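Local coordinates for protein Alpha/beta hydrolase (Novosphingobium aromaticivorans, PDB 3BWX) that probably acts as a hydrolase of the alpha/beta hydrolase fold, with no substrate established, and carries bound calcium ions in the crystal, at residues 47-52 and 56-61; 267-272 and 276-281; 117-122 and 222-227; 31-36 and 89-94. The protein carries 1 engineered substitution. All coordinates share one frame; numbering follows the deposited sequence.

Contact 1: 47-52 and 56-61; sequences DLATRL and WRVLCP. With EDO (1,2-ethanediol), chain G.
Ala-49 and Val-58 bring their CA atoms to 6.4 Å where helix 47-52 runs back along strand 58-61, nearly antiparallel at 164° with the segment axes 9.3 Å apart. A short turn joins the two, and Trp-56 N donates to Leu-52 O across it at 2.9 Å, a bent bond (N-H...O 132°). The same oxygen lies at the edge of the Trp-56 indole, in its plane. Val-58 divides its branches between two helix residues: CG2 meets Leu-52 CB at 3.9 Å, while CG1, anti to the valine nitrogen (chi1 -173°), reaches Ala-49 CB at 4.1 Å. Cys-60 SG touches Ala-49 CB too, at 4.2 Å. The contact forms the returning half of the beta-alpha-beta crossover 32-35, 46-52, 58-61; Tyr-23 packs on Ala-49, Val-58 and Cys-60. Beyond the interface, Asp-47 OD2 accepts from O1 of an ethanediol, probably from the crystallisation liquor, and Arg-51 NH1 donates to the same O1; OD2 also forms a salt bridge with Arg-184. The chemistry is thus divided: apolar groups and one backbone bond fasten the helix to the strand, while the charged groups of Asp-47 and Arg-51 are kept away from the strand.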
loop_
_atom_site.group_PDB
_atom_site.type_symbol
_atom_site.label_atom_id
_atom_site.label_comp_id
_atom_site.label_asym_id
_atom_site.label_seq_id
_atom_site.Cartn_x
_atom_site.Cartn_y
_atom_site.Cartn_z
ATOM N N ASP A 47 3.406 -11.559 4.269
ATOM C CA ASP A 47 3.087 -12.902 3.726
ATOM C C ASP A 47 3.196 -12.955 2.185
ATOM O O ASP A 47 3.756 -13.908 1.632
ATOM C CB ASP A 47 1.690 -13.410 4.209
ATOM C CG ASP A 47 1.662 -13.761 5.689
ATOM O OD1 ASP A 47 2.715 -13.667 6.346
ATOM O OD2 ASP A 47 0.574 -14.135 6.188
ATOM N N LEU A 48 2.706 -11.913 1.504
ATOM C CA LEU A 48 2.808 -11.900 0.033
ATOM C C LEU A 48 4.267 -11.955 -0.404
ATOM O O LEU A 48 4.625 -12.653 -1.316
ATOM C CB LEU A 48 2.160 -10.641 -0.529
ATOM C CG LEU A 48 2.206 -10.520 -2.046
ATOM C CD1 LEU A 48 1.437 -11.648 -2.681
ATOM C CD2 LEU A 48 1.686 -9.146 -2.470
ATOM N N ALA A 49 5.105 -11.153 0.234
ATOM C CA ALA A 49 6.504 -11.109 -0.112
ATOM C C ALA A 49 7.163 -12.490 0.043
ATOM O O ALA A 49 7.982 -12.876 -0.792
ATOM C CB ALA A 49 7.232 -10.065 0.760
ATOM N N THR A 50 6.821 -13.230 1.105
ATOM C CA THR A 50 7.401 -14.574 1.305
ATOM C C THR A 50 6.914 -15.544 0.235
ATOM O O THR A 50 7.629 -16.474 -0.113
ATOM C CB THR A 50 7.081 -15.210 2.677
ATOM O OG1 THR A 50 5.679 -15.368 2.819
ATOM C CG2 THR A 50 7.600 -14.363 3.780
ATOM N N ARG A 51 5.691 -15.357 -0.252
ATOM C CA ARG A 51 5.178 -16.184 -1.354
ATOM C C ARG A 51 5.820 -15.839 -2.705
ATOM O O ARG A 51 5.853 -16.699 -3.578
ATOM C CB ARG A 51 3.649 -16.063 -1.429
ATOM C CG ARG A 51 2.922 -16.693 -0.223
ATOM C CD ARG A 51 1.398 -16.496 -0.307
ATOM N NE ARG A 51 0.842 -17.313 0.774
ATOM C CZ ARG A 51 0.182 -16.862 1.819
ATOM N NH1 ARG A 51 -0.141 -15.595 1.914
ATOM N NH2 ARG A 51 -0.203 -17.722 2.753
ATOM N N LEU A 52 6.283 -14.602 -2.903
ATOM C CA LEU A 52 6.913 -14.190 -4.155
ATOM C C LEU A 52 8.411 -14.368 -4.164
ATOM O O LEU A 52 8.986 -14.558 -5.258
ATOM C CB LEU A 52 6.601 -12.721 -4.483
ATOM C CG LEU A 52 5.104 -12.365 -4.639
ATOM C CD1 LEU A 52 4.921 -10.938 -4.954
ATOM C CD2 LEU A 52 4.503 -13.294 -5.760
ATOM N N TRP A 56 10.966 -14.053 -7.320
ATOM C CA TRP A 56 11.099 -12.625 -7.526
ATOM C C TRP A 56 11.902 -11.941 -6.406
ATOM O O TRP A 56 11.833 -12.328 -5.222
ATOM C CB TRP A 56 9.700 -11.959 -7.521
ATOM C CG TRP A 56 8.809 -12.473 -8.604
ATOM C CD1 TRP A 56 8.033 -13.561 -8.522
ATOM C CD2 TRP A 56 8.689 -11.991 -9.962
ATOM N NE1 TRP A 56 7.396 -13.799 -9.711
ATOM C CE2 TRP A 56 7.792 -12.852 -10.618
ATOM C CE3 TRP A 56 9.217 -10.885 -10.683
ATOM C CZ2 TRP A 56 7.422 -12.648 -11.949
ATOM C CZ3 TRP A 56 8.832 -10.703 -12.022
ATOM C CH2 TRP A 56 7.958 -11.577 -12.613
ATOM N N ARG A 57 12.672 -10.940 -6.796
ATOM C CA ARG A 57 13.185 -9.992 -5.814
ATOM C C ARG A 57 12.022 -9.114 -5.367
ATOM O O ARG A 57 11.245 -8.666 -6.211
ATOM C CB ARG A 57 14.260 -9.089 -6.381
ATOM C CG ARG A 57 15.476 -9.873 -6.848
ATOM C CD ARG A 57 16.470 -8.943 -7.535
ATOM N NE ARG A 57 16.028 -8.621 -8.892
ATOM C CZ ARG A 57 16.435 -7.578 -9.601
ATOM N NH1 ARG A 57 17.274 -6.682 -9.087
ATOM N NH2 ARG A 57 16.003 -7.427 -10.833
ATOM N N VAL A 58 11.939 -8.780 -4.091
ATOM C CA VAL A 58 10.801 -8.007 -3.627
ATOM C C VAL A 58 11.315 -6.906 -2.713
ATOM O O VAL A 58 12.119 -7.184 -1.805
ATOM C CB VAL A 58 9.765 -8.860 -2.843
ATOM C CG1 VAL A 58 8.500 -8.022 -2.521
ATOM C CG2 VAL A 58 9.326 -10.154 -3.539
ATOM N N LEU A 59 10.892 -5.676 -2.996
ATOM C CA LEU A 59 11.235 -4.496 -2.182
ATOM C C LEU A 59 9.945 -3.972 -1.547
ATOM O O LEU A 59 8.954 -3.686 -2.268
ATOM C CB LEU A 59 11.801 -3.368 -3.043
ATOM C CG LEU A 59 13.247 -3.413 -3.513
ATOM C CD1 LEU A 59 13.279 -4.300 -4.687
ATOM C CD2 LEU A 59 13.821 -1.993 -3.827
ATOM N N CYS A 60 9.977 -3.764 -0.220
ATOM C CA CYS A 60 8.817 -3.305 0.556
ATOM C C CYS A 60 9.205 -2.068 1.323
ATOM O O CYS A 60 9.568 -2.137 2.501
ATOM C CB CYS A 60 8.323 -4.373 1.492
ATOM S SG CYS A 60 7.775 -5.872 0.678
ATOM N N PRO A 61 9.115 -0.928 0.656
ATOM C CA PRO A 61 9.454 0.328 1.319
ATOM C C PRO A 61 8.370 0.867 2.227
ATOM O O PRO A 61 7.229 0.610 2.021
ATOM C CB PRO A 61 9.673 1.295 0.156
ATOM C CG PRO A 61 8.692 0.778 -0.872
ATOM C CD PRO A 61 8.802 -0.713 -0.757
HETATM C C1 EDO G . -2.340 -15.526 5.403
HETATM O O1 EDO G . -1.182 -15.232 4.621
HETATM C C2 EDO G . -3.026 -16.729 4.801
HETATM O O2 EDO G . -2.171 -17.871 4.938
#

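Contact 2: 267-272 and 276-281; sequences PTLDEP and AAIGRL. With EDO (1,2-ethanediol), chain F; EDO (1,2-ethanediol), chain H.
Leu-269 meets the helix through one methyl, its CD2 overlapping CD1 at the end of the Ile-278 side chain at 4.3 Å. The leucine sits at a positive phi (75°), in the loop that leads into helix 272-282. Phe-45 and Leu-233 pack on the same leucine, and Ile-278 also carries Leu-48 of helix 46-52, so both side chains are buried. The other link is backbone: Ala-276 N donates to Pro-272 O at 2.9 Å, almost straight at 170°, and closes the first turn of helix 272-282. In the alpha/beta hydrolase fold this is the final helix, and the loop leading to it from strand 255-260 is where the family usually keeps its catalytic histidine. Glu-271 occupies the N-cap of that helix. Its chain bends at chi2 (81°) and folds the carboxylate back over the loop, where Glu-271 OE2 takes Thr-268 N on its syn lone pair at 2.9 Å. OE1 accepts a weak bond from Leu-269 N and pairs with Ser-274 OG in the first turn of the helix, so one carboxylate grips both loop and helix. Thr-268 OG1 adds an ST turn by accepting from Asp-270 N at 3.1 Å, and it bonds to O1 of one ethanediol, chain F. A second ethanediol, chain H, donates from O1 to Asp-270 OD2 at 2.6 Å, an oxygen that also forms a salt bridge with Arg-184.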
loop_
_atom_site.group_PDB
_atom_site.type_symbol
_atom_site.label_atom_id
_atom_site.label_comp_id
_atom_site.label_asym_id
_atom_site.label_seq_id
_atom_site.Cartn_x
_atom_site.Cartn_y
_atom_site.Cartn_z
ATOM N N PRO A 267 -8.541 -5.622 0.054
ATOM C CA PRO A 267 -7.984 -6.973 0.114
ATOM C C PRO A 267 -6.601 -6.960 0.771
ATOM O O PRO A 267 -5.819 -6.024 0.590
ATOM C CB PRO A 267 -7.906 -7.392 -1.348
ATOM C CG PRO A 267 -9.060 -6.629 -1.977
ATOM C CD PRO A 267 -8.991 -5.302 -1.312
ATOM N N THR A 268 -6.304 -7.978 1.598
ATOM C CA THR A 268 -5.044 -8.060 2.290
ATOM C C THR A 268 -3.916 -8.555 1.339
ATOM O O THR A 268 -2.722 -8.419 1.672
ATOM C CB THR A 268 -5.111 -9.029 3.477
ATOM O OG1 THR A 268 -5.370 -10.350 3.003
ATOM C CG2 THR A 268 -6.166 -8.582 4.514
ATOM N N LEU A 269 -4.336 -9.164 0.200
ATOM C CA LEU A 269 -3.506 -9.885 -0.772
ATOM C C LEU A 269 -3.080 -11.266 -0.267
ATOM O O LEU A 269 -2.272 -11.958 -0.920
ATOM C CB LEU A 269 -2.282 -9.020 -1.187
ATOM C CG LEU A 269 -2.622 -7.606 -1.655
ATOM C CD1 LEU A 269 -1.383 -6.839 -2.057
ATOM C CD2 LEU A 269 -3.644 -7.590 -2.784
ATOM N N ASP A 270 -3.588 -11.658 0.901
ATOM C CA ASP A 270 -3.416 -13.040 1.421
ATOM C C ASP A 270 -4.584 -13.985 1.072
ATOM O O ASP A 270 -4.522 -15.185 1.334
ATOM C CB ASP A 270 -3.192 -13.048 2.930
ATOM C CG ASP A 270 -2.007 -12.208 3.367
ATOM O OD1 ASP A 270 -1.025 -11.980 2.601
ATOM O OD2 ASP A 270 -2.081 -11.762 4.511
ATOM N N GLU A 271 -5.659 -13.428 0.525
ATOM C CA GLU A 271 -6.752 -14.245 -0.004
ATOM C C GLU A 271 -6.279 -15.138 -1.156
ATOM O O GLU A 271 -5.519 -14.678 -2.023
ATOM C CB GLU A 271 -7.884 -13.367 -0.565
ATOM C CG GLU A 271 -8.449 -12.315 0.388
ATOM C CD GLU A 271 -7.648 -11.026 0.518
ATOM O OE1 GLU A 271 -6.772 -10.727 -0.325
ATOM O OE2 GLU A 271 -7.966 -10.293 1.493
ATOM N N PRO A 272 -6.702 -16.409 -1.168
ATOM C CA PRO A 272 -6.283 -17.252 -2.287
ATOM C C PRO A 272 -6.519 -16.672 -3.675
ATOM O O PRO A 272 -5.647 -16.777 -4.568
ATOM C CB PRO A 272 -7.108 -18.515 -2.105
ATOM C CG PRO A 272 -7.300 -18.576 -0.600
ATOM C CD PRO A 272 -7.520 -17.159 -0.197
ATOM N N ALA A 276 -3.554 -15.873 -6.424
ATOM C CA ALA A 276 -3.663 -16.446 -7.772
ATOM C C ALA A 276 -3.708 -15.339 -8.828
ATOM O O ALA A 276 -3.084 -15.438 -9.862
ATOM C CB ALA A 276 -4.895 -17.341 -7.899
ATOM N N ALA A 277 -4.442 -14.249 -8.545
ATOM C CA ALA A 277 -4.531 -13.106 -9.477
ATOM C C ALA A 277 -3.158 -12.467 -9.729
ATOM O O ALA A 277 -2.806 -12.176 -10.856
ATOM C CB ALA A 277 -5.555 -12.057 -8.998
ATOM N N ILE A 278 -2.437 -12.220 -8.652
ATOM C CA ILE A 278 -1.103 -11.675 -8.720
ATOM C C ILE A 278 -0.174 -12.608 -9.532
ATOM O O ILE A 278 0.609 -12.171 -10.385
ATOM C CB ILE A 278 -0.582 -11.346 -7.315
ATOM C CG1 ILE A 278 -1.312 -10.154 -6.771
ATOM C CG2 ILE A 278 0.924 -11.029 -7.321
ATOM C CD1 ILE A 278 -1.127 -9.983 -5.253
ATOM N N GLY A 279 -0.320 -13.926 -9.342
ATOM C CA GLY A 279 0.458 -14.882 -10.117
ATOM C C GLY A 279 0.177 -14.754 -11.609
ATOM O O GLY A 279 1.076 -14.790 -12.429
ATOM N N ARG A 280 -1.083 -14.603 -11.987
ATOM C CA ARG A 280 -1.441 -14.418 -13.398
ATOM C C ARG A 280 -0.847 -13.148 -13.970
ATOM O O ARG A 280 -0.381 -13.135 -15.118
ATOM C CB ARG A 280 -2.932 -14.411 -13.589
ATOM C CG ARG A 280 -3.616 -15.742 -13.274
ATOM C CD ARG A 280 -5.087 -15.761 -13.794
ATOM N NE ARG A 280 -5.938 -14.703 -13.225
ATOM C CZ ARG A 280 -6.533 -14.790 -12.041
ATOM N NH1 ARG A 280 -6.395 -15.907 -11.358
ATOM N NH2 ARG A 280 -7.272 -13.802 -11.559
ATOM N N LEU A 281 -0.830 -12.103 -13.158
ATOM C CA LEU A 281 -0.286 -10.771 -13.572
ATOM C C LEU A 281 1.196 -10.880 -13.799
ATOM O O LEU A 281 1.723 -10.465 -14.827
ATOM C CB LEU A 281 -0.696 -9.694 -12.571
ATOM C CG LEU A 281 -0.210 -8.250 -12.744
ATOM C CD1 LEU A 281 1.263 -7.979 -12.311
ATOM C CD2 LEU A 281 -0.429 -7.851 -14.206
HETATM C C1 EDO F . -7.646 -13.213 4.789
HETATM O O1 EDO F . -6.818 -12.176 4.253
HETATM C C2 EDO F . -7.555 -14.416 3.901
HETATM O O2 EDO F . -6.333 -15.062 4.261
HETATM C C1 EDO H . -4.550 -10.941 6.956
HETATM O O1 EDO H . -3.695 -12.032 6.543
HETATM C C2 EDO H . -5.494 -11.357 8.089
HETATM O O2 EDO H . -6.385 -12.353 7.564
#

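Contact 3: 117-122 and 222-227; sequences ANPARI and FDALAT. With EDO (1,2-ethanediol), chain L.
Pro-119 belongs to the short 3-10 turn that links helix 106-117 to strand 122-128 of the central sheet, and it packs against helix 219-225 and the residues after it, which lead to the neighbouring strand 230-235. The pyrrolidine ring rests on Ala-224: Pro-119 CB lies 3.8 Å from Ala-224 O, and CG is 4.2 Å from Ala-224 CB. Thr-227 OG1 comes to 3.9 Å from the same Pro-119 CB. Thr-227 OG1 is already committed, donating to Ala-224 O at 2.7 Å in the carbonyl plane. Thr-227 N also donates to this oxygen, so two donors satisfy the carbonyl that the proline covers. Deeper in, Ile-122 CG2 touches Leu-225 CD1 at 4.1 Å, the two side chains crossing at about a right angle. Leu-225 has CG anti to its own nitrogen (chi1 -176°), which carries the branch from the helix toward the strand, and Thr-111, Met-112 and Ala-115 of helix 106-117 pack round it. The turn itself is shaped by Asn-118, whose OD1 accepts from Ala-120 N at 3.2 Å in an Asx turn, the donor standing well above the carbonyl plane. Asn-118 ND2 donates to O2 of an ethanediol, probably from the crystallisation liquor, at 2.9 Å. Van der Waals contact joins the two segments, without a hydrogen bond or salt bridge between them; the Asx turn and the Thr-227 hydroxyl bond each stay within their own segment, and Ile-122 O is taken by Arg-228 NE.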
loop_
_atom_site.group_PDB
_atom_site.type_symbol
_atom_site.label_atom_id
_atom_site.label_comp_id
_atom_site.label_asym_id
_atom_site.label_seq_id
_atom_site.Cartn_x
_atom_site.Cartn_y
_atom_site.Cartn_z
ATOM N N ALA A 117 5.620 9.079 -15.213
ATOM C CA ALA A 117 6.963 9.575 -15.556
ATOM C C ALA A 117 7.516 8.875 -16.808
ATOM O O ALA A 117 8.256 9.475 -17.584
ATOM C CB ALA A 117 7.923 9.400 -14.398
ATOM N N ASN A 118 7.138 7.609 -17.006
ATOM C CA ASN A 118 7.565 6.818 -18.179
ATOM C C ASN A 118 6.912 5.450 -18.103
ATOM O O ASN A 118 7.417 4.589 -17.424
ATOM C CB ASN A 118 9.080 6.574 -18.151
ATOM C CG ASN A 118 9.539 5.648 -19.259
ATOM O OD1 ASN A 118 8.807 5.397 -20.247
ATOM N ND2 ASN A 118 10.743 5.127 -19.112
ATOM N N PRO A 119 5.754 5.265 -18.723
ATOM C CA PRO A 119 5.100 3.982 -18.474
ATOM C C PRO A 119 5.888 2.749 -18.833
ATOM O O PRO A 119 5.670 1.706 -18.230
ATOM C CB PRO A 119 3.800 4.070 -19.304
ATOM C CG PRO A 119 3.566 5.562 -19.414
ATOM C CD PRO A 119 4.935 6.178 -19.531
ATOM N N ALA A 120 6.871 2.856 -19.728
ATOM C CA ALA A 120 7.635 1.677 -20.097
ATOM C C ALA A 120 8.468 1.158 -18.934
ATOM O O ALA A 120 8.919 0.017 -18.955
ATOM C CB ALA A 120 8.541 1.981 -21.276
ATOM N N ARG A 121 8.685 1.978 -17.909
ATOM C CA ARG A 121 9.426 1.536 -16.741
ATOM C C ARG A 121 8.652 0.464 -15.932
ATOM O O ARG A 121 9.228 -0.221 -15.072
ATOM C CB ARG A 121 9.745 2.738 -15.812
ATOM C CG ARG A 121 8.556 3.170 -14.927
ATOM C CD ARG A 121 8.628 4.555 -14.319
ATOM N NE ARG A 121 9.818 4.766 -13.538
ATOM C CZ ARG A 121 10.024 5.778 -12.684
ATOM N NH1 ARG A 121 9.096 6.688 -12.401
ATOM N NH2 ARG A 121 11.212 5.865 -12.074
ATOM N N ILE A 122 7.332 0.381 -16.143
ATOM C CA ILE A 122 6.476 -0.527 -15.392
ATOM C C ILE A 122 6.409 -1.809 -16.191
ATOM O O ILE A 122 5.832 -1.858 -17.278
ATOM C CB ILE A 122 5.040 0.039 -15.229
ATOM C CG1 ILE A 122 5.049 1.353 -14.433
ATOM C CG2 ILE A 122 4.092 -1.013 -14.593
ATOM C CD1 ILE A 122 5.526 1.242 -12.973
ATOM N N PHE A 222 -4.439 6.830 -14.700
ATOM C CA PHE A 222 -4.818 5.433 -14.808
ATOM C C PHE A 222 -4.549 4.918 -16.202
ATOM O O PHE A 222 -3.980 3.852 -16.424
ATOM C CB PHE A 222 -6.306 5.250 -14.460
ATOM C CG PHE A 222 -6.810 3.875 -14.796
ATOM C CD1 PHE A 222 -6.535 2.777 -13.973
ATOM C CD2 PHE A 222 -7.480 3.639 -15.984
ATOM C CE1 PHE A 222 -6.878 1.486 -14.354
ATOM C CE2 PHE A 222 -7.809 2.343 -16.354
ATOM C CZ PHE A 222 -7.554 1.288 -15.533
ATOM N N ASP A 223 -4.954 5.719 -17.172
ATOM C CA ASP A 223 -4.859 5.261 -18.559
ATOM C C ASP A 223 -3.429 5.035 -18.993
ATOM O O ASP A 223 -3.137 4.056 -19.716
ATOM C CB ASP A 223 -5.609 6.196 -19.495
ATOM C CG ASP A 223 -7.048 5.802 -19.659
ATOM O OD1 ASP A 223 -7.270 4.622 -20.012
ATOM O OD2 ASP A 223 -7.970 6.628 -19.486
ATOM N N ALA A 224 -2.504 5.860 -18.505
ATOM C CA ALA A 224 -1.112 5.651 -18.830
ATOM C C ALA A 224 -0.612 4.344 -18.209
ATOM O O ALA A 224 0.078 3.566 -18.857
ATOM C CB ALA A 224 -0.250 6.839 -18.392
ATOM N N LEU A 225 -0.970 4.112 -16.949
ATOM C CA LEU A 225 -0.661 2.826 -16.314
ATOM C C LEU A 225 -1.251 1.621 -17.058
ATOM O O LEU A 225 -0.591 0.582 -17.207
ATOM C CB LEU A 225 -1.111 2.801 -14.835
ATOM C CG LEU A 225 -0.772 1.567 -13.987
ATOM C CD1 LEU A 225 0.750 1.292 -13.889
ATOM C CD2 LEU A 225 -1.345 1.718 -12.599
ATOM N N ALA A 226 -2.504 1.752 -17.489
ATOM C CA ALA A 226 -3.205 0.694 -18.192
ATOM C C ALA A 226 -2.686 0.374 -19.575
ATOM O O ALA A 226 -3.154 -0.593 -20.189
ATOM C CB ALA A 226 -4.682 1.041 -18.273
ATOM N N THR A 227 -1.760 1.175 -20.107
ATOM C CA THR A 227 -1.003 0.736 -21.279
ATOM C C THR A 227 0.001 -0.411 -21.025
ATOM O O THR A 227 0.580 -0.959 -21.985
ATOM C CB THR A 227 -0.239 1.914 -21.983
ATOM O OG1 THR A 227 0.852 2.347 -21.155
ATOM C CG2 THR A 227 -1.173 3.095 -22.295
HETATM C C1 EDO L . 12.869 0.991 -18.837
HETATM O O1 EDO L . 13.224 2.038 -17.921
HETATM C C2 EDO L . 11.970 1.543 -19.944
HETATM O O2 EDO L . 12.280 2.909 -20.274
#

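Contact 4: 31-36 and 89-94; sequences PVLCLP and ALLAQE. With EDO (1,2-ethanediol), chain Q.
Leu-33 faces the helix with both methyls: CD1 meets Leu-90 CD2 at 4.0 Å, and CD2 approaches Leu-91 CD2 more loosely at 4.4 Å. The side chains of Leu-33 and Leu-90 slide past each other in opposite directions, so they touch alongside one another. Each extends toward the other because CG stands anti to the backbone nitrogen, with chi1 177° for Leu-33 and 172° for Leu-90. Leu-91 starts off to one side and brings only its end close. Strand 32-35 is an inner strand of the central sheet of the alpha/beta hydrolase fold, and helix 80-94 covers the sheet face opposite to helix 46-52. Backbone bonds from Leu-33 to Val-100 and Ile-102 on the adjoining strand 99-104 hold it in place. Pro-61 and Phe-99, from the strands flanking this one, pack on the leucine, and Phe-99 also touches Leu-91. On the helix, Trp-10 of strand 6-11 lies against Ala-89, Leu-90 and Gln-93. Where the strand ends, Pro-36 O accepts from O2 of an ethanediol at 2.8 Å, and Gly-37 O binds the same molecule, probably picked up from the crystallisation liquor.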
loop_
_atom_site.group_PDB
_atom_site.type_symbol
_atom_site.label_atom_id
_atom_site.label_comp_id
_atom_site.label_asym_id
_atom_site.label_seq_id
_atom_site.Cartn_x
_atom_site.Cartn_y
_atom_site.Cartn_z
ATOM N N PRO A 31 12.437 -6.438 -10.377
ATOM C CA PRO A 31 11.976 -6.592 -8.998
ATOM C C PRO A 31 10.532 -6.170 -8.807
ATOM O O PRO A 31 9.968 -5.438 -9.634
ATOM C CB PRO A 31 12.928 -5.672 -8.246
ATOM C CG PRO A 31 13.194 -4.575 -9.201
ATOM C CD PRO A 31 13.226 -5.199 -10.559
ATOM N N VAL A 32 9.934 -6.630 -7.715
ATOM C CA VAL A 32 8.562 -6.291 -7.358
ATOM C C VAL A 32 8.582 -5.245 -6.230
ATOM O O VAL A 32 9.110 -5.508 -5.160
ATOM C CB VAL A 32 7.769 -7.517 -6.909
ATOM C CG1 VAL A 32 6.343 -7.111 -6.551
ATOM C CG2 VAL A 32 7.738 -8.584 -8.026
ATOM N N LEU A 33 8.029 -4.058 -6.484
ATOM C CA LEU A 33 7.990 -2.981 -5.491
ATOM C C LEU A 33 6.586 -2.892 -4.892
ATOM O O LEU A 33 5.605 -2.739 -5.638
ATOM C CB LEU A 33 8.329 -1.651 -6.161
ATOM C CG LEU A 33 8.308 -0.318 -5.425
ATOM C CD1 LEU A 33 9.478 -0.238 -4.478
ATOM C CD2 LEU A 33 8.396 0.873 -6.403
ATOM N N CYS A 34 6.463 -3.082 -3.579
ATOM C CA CYS A 34 5.179 -3.134 -2.889
ATOM C C CYS A 34 4.987 -1.848 -2.121
ATOM O O CYS A 34 5.775 -1.565 -1.220
ATOM C CB CYS A 34 5.151 -4.314 -1.949
ATOM S SG CYS A 34 5.261 -5.933 -2.755
ATOM N N LEU A 35 3.960 -1.096 -2.466
ATOM C CA LEU A 35 3.726 0.206 -1.937
ATOM C C LEU A 35 2.504 0.196 -1.027
ATOM O O LEU A 35 1.396 -0.106 -1.478
ATOM C CB LEU A 35 3.593 1.219 -3.065
ATOM C CG LEU A 35 4.807 1.298 -3.999
ATOM C CD1 LEU A 35 4.476 2.350 -5.070
ATOM C CD2 LEU A 35 6.101 1.546 -3.220
ATOM N N PRO A 36 2.695 0.493 0.268
ATOM C CA PRO A 36 1.585 0.412 1.212
ATOM C C PRO A 36 0.608 1.586 1.141
ATOM O O PRO A 36 0.873 2.598 0.513
ATOM C CB PRO A 36 2.260 0.448 2.596
ATOM C CG PRO A 36 3.698 0.414 2.363
ATOM C CD PRO A 36 3.965 0.823 0.952
ATOM N N ALA A 89 13.795 8.636 -5.460
ATOM C CA ALA A 89 15.118 8.580 -4.845
ATOM C C ALA A 89 15.535 7.119 -4.543
ATOM O O ALA A 89 16.687 6.747 -4.746
ATOM C CB ALA A 89 15.186 9.409 -3.557
ATOM N N LEU A 90 14.607 6.292 -4.039
ATOM C CA LEU A 90 14.869 4.869 -3.862
ATOM C C LEU A 90 15.262 4.204 -5.183
ATOM O O LEU A 90 16.276 3.485 -5.250
ATOM C CB LEU A 90 13.637 4.165 -3.286
ATOM C CG LEU A 90 13.675 2.649 -3.218
ATOM C CD1 LEU A 90 14.756 2.135 -2.296
ATOM C CD2 LEU A 90 12.285 2.077 -2.777
ATOM N N LEU A 91 14.478 4.459 -6.232
ATOM C CA LEU A 91 14.743 3.813 -7.524
ATOM C C LEU A 91 16.104 4.224 -8.076
ATOM O O LEU A 91 16.839 3.363 -8.601
ATOM C CB LEU A 91 13.626 4.106 -8.522
ATOM C CG LEU A 91 12.266 3.555 -8.152
ATOM C CD1 LEU A 91 11.149 4.198 -9.031
ATOM C CD2 LEU A 91 12.205 2.005 -8.240
ATOM N N ALA A 92 16.437 5.518 -7.964
ATOM C CA ALA A 92 17.727 6.049 -8.409
ATOM C C ALA A 92 18.864 5.415 -7.630
ATOM O O ALA A 92 19.878 4.933 -8.186
ATOM C CB ALA A 92 17.771 7.567 -8.218
ATOM N N GLN A 93 18.708 5.396 -6.322
ATOM C CA GLN A 93 19.781 4.928 -5.446
ATOM C C GLN A 93 20.068 3.442 -5.582
ATOM O O GLN A 93 21.215 3.001 -5.400
ATOM C CB GLN A 93 19.459 5.353 -4.012
ATOM C CG GLN A 93 19.699 6.923 -3.815
ATOM C CD GLN A 93 19.163 7.468 -2.491
ATOM O OE1 GLN A 93 19.341 6.848 -1.438
ATOM N NE2 GLN A 93 18.540 8.640 -2.529
ATOM N N GLU A 94 19.022 2.674 -5.915
ATOM C CA GLU A 94 19.145 1.225 -6.116
ATOM C C GLU A 94 19.387 0.809 -7.556
ATOM O O GLU A 94 19.587 -0.386 -7.815
ATOM C CB GLU A 94 17.902 0.533 -5.565
ATOM C CG GLU A 94 17.765 0.596 -4.053
ATOM C CD GLU A 94 18.945 -0.122 -3.350
ATOM O OE1 GLU A 94 19.185 -1.313 -3.656
ATOM O OE2 GLU A 94 19.596 0.490 -2.513
HETATM C C1 EDO Q . 2.105 6.301 2.636
HETATM O O1 EDO Q . 2.310 5.012 3.255
HETATM C C2 EDO Q . 1.891 6.067 1.134
HETATM O O2 EDO Q . 0.655 5.377 0.901
#

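In the fold
From the N terminus, strand 32-35 opens contact 4, whose loop is closed only at helix 80-94; contact 1, which closes the three-residue turn between helix 46-52 and strand 58-61, is nested inside it. Contact 3 then opens after helix 106-117 and spans 99 residues to helix 219-225, and contact 2 closes a short local loop near the C terminus. None cross. Contacts 1 and 4 share the sheet, where Leu-59 N lies 2.8 Å from Val-32 O, a probable hydrogen bond. Contacts 1 and 2 meet on one sheet face through Leu-48 and Leu-269, while contacts 3 and 4 meet on the other through Arg-121 and Leu-91. Contacts 2 and 3 stay apart, nearest atoms about 8 Å.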